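Side-chain contacts in ABC transporter, substrate-binding protein (Streptococcus pneumoniae, PDB 5G5Y), which binds short- and long-chain fructooligosaccharides, preferring tetrasaccharides and larger, as the solute-binding subunit of the FusABC-MsmK importer: residues K6-S11 with E47-D52; D89-N94 with N318-A323; Y117-I122 with A328-L333. One frame throughout, in Å; residues are numbered along the deposited sequence.

Contact 1: residues K6-S11 with E47-D52; sequences KFMTAS and EKRNLD. With ZN (zinc ion), chain I.
Met8 is the one residue of segment 6-11 that reaches helix 47-52, and its thioether does all the touching. The packing is apolar on the arginine side: SD of Met8 lies 3.6 Å from both CB and CG of Arg49, the two side chains crossing at about a right angle, so sulfur meets the aliphatic root of the arginine and not its guanidinium. A bend at chi3 (-55°) turns the methyl group aside to Asp52, where Met8 CE stands 3.6 Å from Asp52 OD2.

Among the polar ends, Arg49 holds Asn50 side-on, NE and NH2 both donating to OD1 (3.2 and 3.0 Å) from one face of the amide, while NH1 forms a salt bridge with Asp65. Asp52 divides its carboxylate: OD2 is hydrogen-bonded to Tyr41 OH, and OD1 binds a zinc ion at 2.1 Å. Two waters and one atom from outside the two segments complete its ligands; water 1 also donates to Lys48 O, tying the ion to the preceding helical turn.

The Met8 side chain thus lies between strand 3-10 and helix 45-55. The strand runs between parallel strands 34-41 and 61-63; Ile62 touches both Met8 and Arg49, and Asp71 and Trp75 of helix 69-77 also touch Arg49.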
loop_
_atom_site.group_PDB
_atom_site.type_symbol
_atom_site.label_atom_id
_atom_site.label_comp_id
_atom_site.label_asym_id
_atom_site.label_seq_id
_atom_site.Cartn_x
_atom_site.Cartn_y
_atom_site.Cartn_z
ATOM N N LYS A 6 -14.631 -27.784 -1.933
ATOM C CA LYS A 6 -14.873 -26.923 -3.106
ATOM C C LYS A 6 -14.589 -25.472 -2.727
ATOM O O LYS A 6 -15.265 -24.930 -1.862
ATOM C CB LYS A 6 -16.324 -26.983 -3.579
ATOM C CG LYS A 6 -16.720 -28.308 -4.188
ATOM C CD LYS A 6 -18.211 -28.360 -4.544
ATOM C CE LYS A 6 -18.663 -27.299 -5.557
ATOM N NZ LYS A 6 -17.932 -27.308 -6.864
ATOM N N PHE A 7 -13.618 -24.868 -3.398
ATOM C CA PHE A 7 -13.227 -23.483 -3.151
ATOM C C PHE A 7 -13.454 -22.662 -4.415
ATOM O O PHE A 7 -12.992 -23.050 -5.488
ATOM C CB PHE A 7 -11.729 -23.364 -2.816
ATOM C CG PHE A 7 -11.320 -23.913 -1.465
ATOM C CD1 PHE A 7 -12.239 -24.236 -0.473
ATOM C CD2 PHE A 7 -9.964 -23.991 -1.146
ATOM C CE1 PHE A 7 -11.822 -24.710 0.768
ATOM C CE2 PHE A 7 -9.551 -24.479 0.082
ATOM C CZ PHE A 7 -10.486 -24.823 1.048
ATOM N N MET A 8 -14.084 -21.493 -4.260
ATOM C CA MET A 8 -14.046 -20.454 -5.307
ATOM C C MET A 8 -12.738 -19.697 -5.134
ATOM O O MET A 8 -12.284 -19.484 -3.990
ATOM C CB MET A 8 -15.212 -19.505 -5.163
ATOM C CG MET A 8 -15.337 -18.444 -6.269
ATOM S SD MET A 8 -16.411 -17.092 -5.782
ATOM C CE MET A 8 -17.919 -17.899 -5.348
ATOM N N THR A 9 -12.104 -19.315 -6.234
ATOM C CA THR A 9 -10.871 -18.550 -6.166
ATOM C C THR A 9 -10.760 -17.518 -7.284
ATOM O O THR A 9 -11.517 -17.558 -8.246
ATOM C CB THR A 9 -9.632 -19.486 -6.135
ATOM O OG1 THR A 9 -8.459 -18.742 -5.780
ATOM C CG2 THR A 9 -9.403 -20.208 -7.458
ATOM N N ALA A 10 -9.812 -16.616 -7.101
ATOM C CA ALA A 10 -9.449 -15.617 -8.067
ATOM C C ALA A 10 -7.982 -15.852 -8.453
ATOM O O ALA A 10 -7.101 -16.068 -7.602
ATOM C CB ALA A 10 -9.611 -14.229 -7.461
ATOM N N SER A 11 -7.693 -15.807 -9.731
ATOM C CA SER A 11 -6.312 -15.929 -10.202
ATOM C C SER A 11 -6.090 -15.105 -11.445
ATOM O O SER A 11 -7.027 -14.667 -12.092
ATOM C CB SER A 11 -5.937 -17.397 -10.461
ATOM O OG SER A 11 -6.693 -17.949 -11.536
ATOM N N GLU A 47 -17.887 -9.693 -9.516
ATOM C CA GLU A 47 -19.225 -9.905 -10.076
ATOM C C GLU A 47 -19.645 -11.383 -10.121
ATOM O O GLU A 47 -20.769 -11.717 -9.757
ATOM C CB GLU A 47 -19.398 -9.295 -11.477
ATOM C CG GLU A 47 -20.878 -9.213 -11.874
ATOM C CD GLU A 47 -21.761 -8.719 -10.710
ATOM O OE1 GLU A 47 -21.507 -7.568 -10.271
ATOM O OE2 GLU A 47 -22.642 -9.476 -10.187
ATOM N N LYS A 48 -18.725 -12.242 -10.547
ATOM C CA LYS A 48 -19.002 -13.666 -10.636
ATOM C C LYS A 48 -19.255 -14.263 -9.249
ATOM O O LYS A 48 -20.197 -15.022 -9.056
ATOM C CB LYS A 48 -17.886 -14.361 -11.399
ATOM C CG LYS A 48 -17.887 -13.976 -12.893
ATOM C CD LYS A 48 -16.687 -14.517 -13.632
ATOM C CE LYS A 48 -16.723 -14.181 -15.127
ATOM N NZ LYS A 48 -15.395 -14.495 -15.718
ATOM N N ARG A 49 -18.441 -13.858 -8.265
ATOM C CA ARG A 49 -18.665 -14.226 -6.864
ATOM C C ARG A 49 -20.021 -13.763 -6.355
ATOM O O ARG A 49 -20.771 -14.554 -5.789
ATOM C CB ARG A 49 -17.537 -13.669 -5.986
ATOM C CG ARG A 49 -17.728 -13.956 -4.503
ATOM C CD ARG A 49 -16.987 -12.993 -3.617
ATOM N NE ARG A 49 -17.470 -11.658 -3.847
ATOM C CZ ARG A 49 -16.765 -10.539 -3.775
ATOM N NH1 ARG A 49 -15.497 -10.552 -3.413
ATOM N NH2 ARG A 49 -17.363 -9.381 -4.050
ATOM N N ASN A 50 -20.371 -12.495 -6.595
ATOM C CA ASN A 50 -21.668 -11.966 -6.134
ATOM C C ASN A 50 -22.891 -12.686 -6.751
ATOM O O ASN A 50 -23.895 -12.917 -6.051
ATOM C CB ASN A 50 -21.750 -10.440 -6.362
ATOM C CG ASN A 50 -20.758 -9.651 -5.508
ATOM O OD1 ASN A 50 -20.189 -10.155 -4.519
ATOM N ND2 ASN A 50 -20.500 -8.421 -5.920
ATOM N N LEU A 51 -22.794 -13.093 -8.023
ATOM C CA LEU A 51 -23.869 -13.885 -8.666
ATOM C C LEU A 51 -24.029 -15.264 -8.038
ATOM O O LEU A 51 -25.150 -15.738 -7.826
ATOM C CB LEU A 51 -23.634 -14.049 -10.170
ATOM C CG LEU A 51 -23.980 -12.835 -11.015
ATOM C CD1 LEU A 51 -23.432 -13.015 -12.409
ATOM C CD2 LEU A 51 -25.477 -12.585 -11.031
ATOM N N ASP A 52 -22.906 -15.885 -7.702
ATOM C CA ASP A 52 -22.925 -17.155 -6.963
ATOM C C ASP A 52 -23.574 -17.047 -5.590
ATOM O O ASP A 52 -24.379 -17.913 -5.221
ATOM C CB ASP A 52 -21.497 -17.743 -6.867
ATOM C CG ASP A 52 -21.020 -18.264 -8.184
ATOM O OD1 ASP A 52 -21.870 -18.304 -9.088
ATOM O OD2 ASP A 52 -19.832 -18.615 -8.362
HETATM ZN ZN ZN I . -21.658 -18.476 -11.153
HETATM O O HOH W 1 -20.954 -16.554 -11.321
HETATM O O HOH W 2 -22.199 -20.536 -10.808
#

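Contact 2: residues D89-N94 with N318-A323; sequences DKYMPN and NLELTA
The ring of Tyr91 is sandwiched between two aliphatic chains. Glu320 CG lies over the centre of one face, a CH-pi contact 3.7 Å from CG to the ring centroid and 13° off the normal; CB of Lys90, the residue just before the tyrosine, covers the opposite face. Ala323 CB meets the base of the tyrosine obliquely, neither over a face nor at an edge. The carboxylate of Glu320 continues the stack, its plane only 6° from that of the ring, and its carbon CD comes within 3.6 Å of Tyr91 CE1. Glu320 CG is anti to the backbone N (chi1 173°) and the chain stays extended beyond it, which carries CB, CG and CD in turn across the ring. OE2 has its charge partner on its own helix, a salt bridge to Lys324 NZ one turn on, which probably steadies the carboxylate over the tyrosine.

Ala323 CB is 4.0 Å from Tyr91 CB and 3.9 Å from Met92 CG, so a single methyl serves both neighbours. Met92, bent at chi3, brings its terminal CE to 3.4 Å from Ala323 O. The backbones come close here, Tyr91 CA to Ala323 CA 6.2 Å, consistent with the small alanine side chain between them.

At the start of helix 319-329, Asn318 O accepts from both the backbone N and OG1 of Thr322. Met92 is the break between helices 85-91 and 93-101 and the N-cap residue of the latter; the arrangement is a helix-to-helix junction packed on the first turns of helix 319-329.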
loop_
_atom_site.group_PDB
_atom_site.type_symbol
_atom_site.label_atom_id
_atom_site.label_comp_id
_atom_site.label_asym_id
_atom_site.label_seq_id
_atom_site.Cartn_x
_atom_site.Cartn_y
_atom_site.Cartn_z
ATOM N N ASP A 89 -8.592 -20.859 17.292
ATOM C CA ASP A 89 -8.167 -21.342 18.573
ATOM C C ASP A 89 -8.010 -22.869 18.624
ATOM O O ASP A 89 -7.043 -23.364 19.171
ATOM C CB ASP A 89 -9.193 -20.898 19.630
ATOM C CG ASP A 89 -8.694 -21.106 21.048
ATOM O OD1 ASP A 89 -7.561 -20.663 21.371
ATOM O OD2 ASP A 89 -9.429 -21.706 21.848
ATOM N N LYS A 90 -8.958 -23.599 18.070
ATOM C CA LYS A 90 -8.969 -25.067 18.187
ATOM C C LYS A 90 -8.019 -25.755 17.217
ATOM O O LYS A 90 -7.437 -26.790 17.540
ATOM C CB LYS A 90 -10.364 -25.619 17.902
ATOM C CG LYS A 90 -11.365 -25.486 19.017
ATOM C CD LYS A 90 -12.585 -26.347 18.685
ATOM C CE LYS A 90 -13.888 -25.705 19.100
ATOM N NZ LYS A 90 -14.131 -25.859 20.558
ATOM N N TYR A 91 -7.883 -25.200 16.016
ATOM C CA TYR A 91 -7.287 -25.970 14.901
ATOM C C TYR A 91 -6.141 -25.313 14.148
ATOM O O TYR A 91 -5.652 -25.892 13.153
ATOM C CB TYR A 91 -8.367 -26.336 13.874
ATOM C CG TYR A 91 -9.575 -27.066 14.441
ATOM C CD1 TYR A 91 -9.429 -28.257 15.178
ATOM C CD2 TYR A 91 -10.858 -26.597 14.211
ATOM C CE1 TYR A 91 -10.539 -28.921 15.697
ATOM C CE2 TYR A 91 -11.970 -27.245 14.746
ATOM C CZ TYR A 91 -11.791 -28.400 15.486
ATOM O OH TYR A 91 -12.913 -29.026 15.975
ATOM N N MET A 92 -5.745 -24.097 14.546
ATOM C CA MET A 92 -4.855 -23.327 13.671
ATOM C C MET A 92 -3.590 -22.822 14.391
ATOM O O MET A 92 -3.415 -21.612 14.566
ATOM C CB MET A 92 -5.626 -22.233 12.969
ATOM C CG MET A 92 -6.866 -22.711 12.221
ATOM S SD MET A 92 -7.676 -21.342 11.349
ATOM C CE MET A 92 -6.526 -21.109 9.970
ATOM N N PRO A 93 -2.701 -23.770 14.818
ATOM C CA PRO A 93 -1.485 -23.362 15.545
ATOM C C PRO A 93 -0.526 -22.411 14.780
ATOM O O PRO A 93 0.155 -21.589 15.422
ATOM C CB PRO A 93 -0.781 -24.699 15.870
ATOM C CG PRO A 93 -1.270 -25.636 14.815
ATOM C CD PRO A 93 -2.696 -25.224 14.542
ATOM N N ASN A 94 -0.412 -22.537 13.452
ATOM C CA ASN A 94 0.461 -21.604 12.704
ATOM C C ASN A 94 -0.052 -20.162 12.820
ATOM O O ASN A 94 0.697 -19.255 13.111
ATOM C CB ASN A 94 0.658 -22.000 11.213
ATOM C CG ASN A 94 1.313 -23.355 11.036
ATOM O OD1 ASN A 94 2.177 -23.728 11.818
ATOM N ND2 ASN A 94 0.926 -24.087 10.011
ATOM N N ASN A 318 -17.391 -29.231 6.816
ATOM C CA ASN A 318 -16.101 -29.826 7.115
ATOM C C ASN A 318 -15.215 -28.715 7.689
ATOM O O ASN A 318 -14.144 -28.421 7.143
ATOM C CB ASN A 318 -15.442 -30.351 5.842
ATOM C CG ASN A 318 -16.181 -31.485 5.215
ATOM O OD1 ASN A 318 -16.873 -31.311 4.210
ATOM N ND2 ASN A 318 -16.028 -32.665 5.781
ATOM N N LEU A 319 -15.674 -28.106 8.771
ATOM C CA LEU A 319 -15.003 -26.934 9.328
ATOM C C LEU A 319 -13.607 -27.192 9.839
ATOM O O LEU A 319 -12.698 -26.363 9.622
ATOM C CB LEU A 319 -15.854 -26.263 10.382
ATOM C CG LEU A 319 -17.139 -25.651 9.827
ATOM C CD1 LEU A 319 -17.951 -25.055 10.979
ATOM C CD2 LEU A 319 -16.880 -24.582 8.769
ATOM N N GLU A 320 -13.426 -28.337 10.508
ATOM C CA GLU A 320 -12.126 -28.679 11.030
ATOM C C GLU A 320 -11.135 -28.915 9.905
ATOM O O GLU A 320 -9.978 -28.408 9.953
ATOM C CB GLU A 320 -12.206 -29.900 11.972
ATOM C CG GLU A 320 -10.842 -30.401 12.416
ATOM C CD GLU A 320 -10.958 -31.612 13.361
ATOM O OE1 GLU A 320 -12.093 -31.978 13.711
ATOM O OE2 GLU A 320 -9.911 -32.145 13.767
ATOM N N LEU A 321 -11.543 -29.688 8.907
ATOM C CA LEU A 321 -10.693 -29.930 7.734
ATOM C C LEU A 321 -10.316 -28.590 7.068
ATOM O O LEU A 321 -9.178 -28.372 6.687
ATOM C CB LEU A 321 -11.436 -30.778 6.706
ATOM C CG LEU A 321 -10.594 -31.305 5.540
ATOM C CD1 LEU A 321 -9.537 -32.270 6.047
ATOM C CD2 LEU A 321 -11.537 -31.992 4.576
ATOM N N THR A 322 -11.307 -27.738 6.884
ATOM C CA THR A 322 -11.098 -26.427 6.206
ATOM C C THR A 322 -10.103 -25.575 7.000
ATOM O O THR A 322 -9.155 -25.027 6.408
ATOM C CB THR A 322 -12.441 -25.699 6.021
ATOM O OG1 THR A 322 -13.302 -26.479 5.196
ATOM C CG2 THR A 322 -12.294 -24.336 5.348
ATOM N N ALA A 323 -10.290 -25.483 8.321
ATOM C CA ALA A 323 -9.406 -24.680 9.178
ATOM C C ALA A 323 -7.969 -25.179 9.148
ATOM O O ALA A 323 -7.046 -24.382 9.088
ATOM C CB ALA A 323 -9.914 -24.639 10.612
#

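Contact 3: residues Y117-I122 with A328-L333; sequences YSFPWI and AQYAPL
Tyr330 points its phenol end-on at the backbone of Phe119 and Pro120, with Pro120 O and Phe119 CB both lying at the ring's edge, near its plane. The hydroxyl donates to Pro120 O at 2.7 Å, in the carbonyl plane and on a lone pair, with a C=O...donor angle of 131°. Tyr330 CG sits beside the backbone N and anti to the carbonyl carbon (chi1 -74°), an orientation that sends the ring out from the turn between helices 319-329 and 332-340.

The proline ring crosses the tyrosine at about a right angle, and its CD comes to 3.2 Å from Tyr330 OH. Phe119 CB touches the same oxygen at 3.4 Å. Ile98 and Asn94 of helix 93-101 touch Tyr330, as does Ala385 of strand 384-386, while the Phe119 side chain packs on Leu95 and Met92. Phe119 is also backbone-bonded to Lys309, a substrate-binding residue, which places the contact close to the sugar site.

The three residues are buried, and one bond therefore pairs two buried polar groups in largely apolar surroundings. Pro120 N has no hydrogen to offer the nearby hydroxyl, which donates to Pro120 O instead, so that this bond satisfies a buried phenol.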
loop_
_atom_site.group_PDB
_atom_site.type_symbol
_atom_site.label_atom_id
_atom_site.label_comp_id
_atom_site.label_asym_id
_atom_site.label_seq_id
_atom_site.Cartn_x
_atom_site.Cartn_y
_atom_site.Cartn_z
ATOM N N TYR A 117 -14.349 -12.827 10.895
ATOM C CA TYR A 117 -15.075 -13.355 9.733
ATOM C C TYR A 117 -14.219 -13.753 8.546
ATOM O O TYR A 117 -14.757 -14.229 7.558
ATOM C CB TYR A 117 -16.112 -12.329 9.270
ATOM C CG TYR A 117 -17.196 -12.095 10.293
ATOM C CD1 TYR A 117 -18.153 -13.072 10.543
ATOM C CD2 TYR A 117 -17.271 -10.910 11.012
ATOM C CE1 TYR A 117 -19.169 -12.874 11.471
ATOM C CE2 TYR A 117 -18.308 -10.692 11.939
ATOM C CZ TYR A 117 -19.249 -11.684 12.159
ATOM O OH TYR A 117 -20.259 -11.519 13.114
ATOM N N SER A 118 -12.907 -13.541 8.613
ATOM C CA SER A 118 -12.072 -13.751 7.449
ATOM C C SER A 118 -10.647 -13.971 7.864
ATOM O O SER A 118 -10.270 -13.636 8.986
ATOM C CB SER A 118 -12.180 -12.568 6.453
ATOM O OG SER A 118 -11.671 -11.367 6.966
ATOM N N PHE A 119 -9.862 -14.533 6.966
ATOM C CA PHE A 119 -8.450 -14.765 7.220
ATOM C C PHE A 119 -7.599 -13.821 6.361
ATOM O O PHE A 119 -7.812 -13.725 5.152
ATOM C CB PHE A 119 -8.098 -16.208 6.897
ATOM C CG PHE A 119 -8.849 -17.208 7.726
ATOM C CD1 PHE A 119 -8.366 -17.591 8.967
ATOM C CD2 PHE A 119 -10.027 -17.770 7.285
ATOM C CE1 PHE A 119 -9.046 -18.516 9.755
ATOM C CE2 PHE A 119 -10.709 -18.720 8.069
ATOM C CZ PHE A 119 -10.215 -19.087 9.293
ATOM N N PRO A 120 -6.598 -13.158 6.979
ATOM C CA PRO A 120 -5.933 -12.072 6.324
ATOM C C PRO A 120 -4.741 -12.488 5.468
ATOM O O PRO A 120 -4.195 -13.619 5.578
ATOM C CB PRO A 120 -5.437 -11.216 7.491
ATOM C CG PRO A 120 -5.135 -12.217 8.526
ATOM C CD PRO A 120 -6.262 -13.195 8.421
ATOM N N TRP A 121 -4.399 -11.576 4.581
ATOM C CA TRP A 121 -3.058 -11.499 3.969
ATOM C C TRP A 121 -2.231 -10.509 4.789
ATOM O O TRP A 121 -2.648 -9.357 4.981
ATOM C CB TRP A 121 -3.168 -11.043 2.513
ATOM C CG TRP A 121 -1.890 -10.652 1.819
ATOM C CD1 TRP A 121 -1.007 -11.492 1.191
ATOM C CD2 TRP A 121 -1.406 -9.312 1.590
ATOM N NE1 TRP A 121 0.005 -10.751 0.602
ATOM C CE2 TRP A 121 -0.231 -9.418 0.816
ATOM C CE3 TRP A 121 -1.883 -8.036 1.928
ATOM C CZ2 TRP A 121 0.495 -8.303 0.417
ATOM C CZ3 TRP A 121 -1.156 -6.928 1.537
ATOM C CH2 TRP A 121 0.032 -7.066 0.815
ATOM N N ILE A 122 -1.055 -10.955 5.231
ATOM C CA ILE A 122 -0.096 -10.139 5.944
ATOM C C ILE A 122 1.243 -10.228 5.207
ATOM O O ILE A 122 1.788 -11.332 5.020
ATOM C CB ILE A 122 0.092 -10.614 7.406
ATOM C CG1 ILE A 122 -1.219 -10.491 8.227
ATOM C CG2 ILE A 122 1.187 -9.805 8.075
ATOM C CD1 ILE A 122 -1.262 -11.344 9.490
ATOM N N ALA A 328 -2.310 -24.572 7.097
ATOM C CA ALA A 328 -1.120 -24.996 6.378
ATOM C C ALA A 328 -0.590 -23.814 5.521
ATOM O O ALA A 328 0.611 -23.725 5.270
ATOM C CB ALA A 328 -1.440 -26.203 5.544
ATOM N N GLN A 329 -1.479 -22.893 5.123
ATOM C CA GLN A 329 -1.077 -21.739 4.306
ATOM C C GLN A 329 -0.264 -20.721 5.121
ATOM O O GLN A 329 0.526 -19.978 4.533
ATOM C CB GLN A 329 -2.241 -21.041 3.649
ATOM C CG GLN A 329 -3.288 -21.961 3.036
ATOM C CD GLN A 329 -2.689 -23.068 2.171
ATOM O OE1 GLN A 329 -1.879 -22.807 1.289
ATOM N NE2 GLN A 329 -3.066 -24.322 2.450
ATOM N N TYR A 330 -0.465 -20.711 6.444
ATOM C CA TYR A 330 0.235 -19.850 7.390
ATOM C C TYR A 330 1.557 -20.410 7.927
ATOM O O TYR A 330 2.254 -19.716 8.659
ATOM C CB TYR A 330 -0.694 -19.486 8.562
ATOM C CG TYR A 330 -1.750 -18.496 8.203
ATOM C CD1 TYR A 330 -1.423 -17.149 7.947
ATOM C CD2 TYR A 330 -3.080 -18.867 8.123
ATOM C CE1 TYR A 330 -2.403 -16.226 7.603
ATOM C CE2 TYR A 330 -4.083 -17.937 7.809
ATOM C CZ TYR A 330 -3.731 -16.613 7.551
ATOM O OH TYR A 330 -4.715 -15.702 7.220
ATOM N N ALA A 331 1.918 -21.663 7.585
ATOM C CA ALA A 331 3.294 -22.126 7.806
ATOM C C ALA A 331 4.219 -21.177 7.024
ATOM O O ALA A 331 3.941 -20.872 5.854
ATOM C CB ALA A 331 3.479 -23.581 7.347
ATOM N N PRO A 332 5.281 -20.665 7.660
ATOM C CA PRO A 332 6.135 -19.617 7.037
ATOM C C PRO A 332 6.614 -19.912 5.593
ATOM O O PRO A 332 6.458 -19.071 4.701
ATOM C CB PRO A 332 7.319 -19.541 7.991
ATOM C CG PRO A 332 6.708 -19.883 9.308
ATOM C CD PRO A 332 5.721 -20.969 9.038
ATOM N N LEU A 333 7.164 -21.110 5.352
ATOM C CA LEU A 333 7.623 -21.452 3.974
ATOM C C LEU A 333 6.472 -21.497 2.968
ATOM O O LEU A 333 6.636 -21.166 1.779
ATOM C CB LEU A 333 8.380 -22.780 3.940
ATOM C CG LEU A 333 9.893 -22.715 4.196
ATOM C CD1 LEU A 333 10.399 -24.149 4.366
ATOM C CD2 LEU A 333 10.674 -22.036 3.082
#

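The three contacts lie in one part of the protein. Contact 1 belongs to the sheet of strands 34-41, 3-10, 61-63 and 310-312; helix 319-329 of contact 2 packs on its strands 3-10 and 310-312. Contact 3 belongs to the sheet of strands 305-306, 121-123 and 384-386. Contacts 2 and 3, centres about 12 Å apart, share helix 319-329 and meet where Met92 SD lies 3.5 Å from Phe119 CE1; their segments alternate along the sequence. Contact 1 closes before either opens and touches neither, its centre about 22 Å from contact 2 and about 19 Å from contact 3. Contacts 2 and 3 join early chain to late chain, whereas contact 1 is wholly early, consistent with the discontinuous domains of solute-binding proteins.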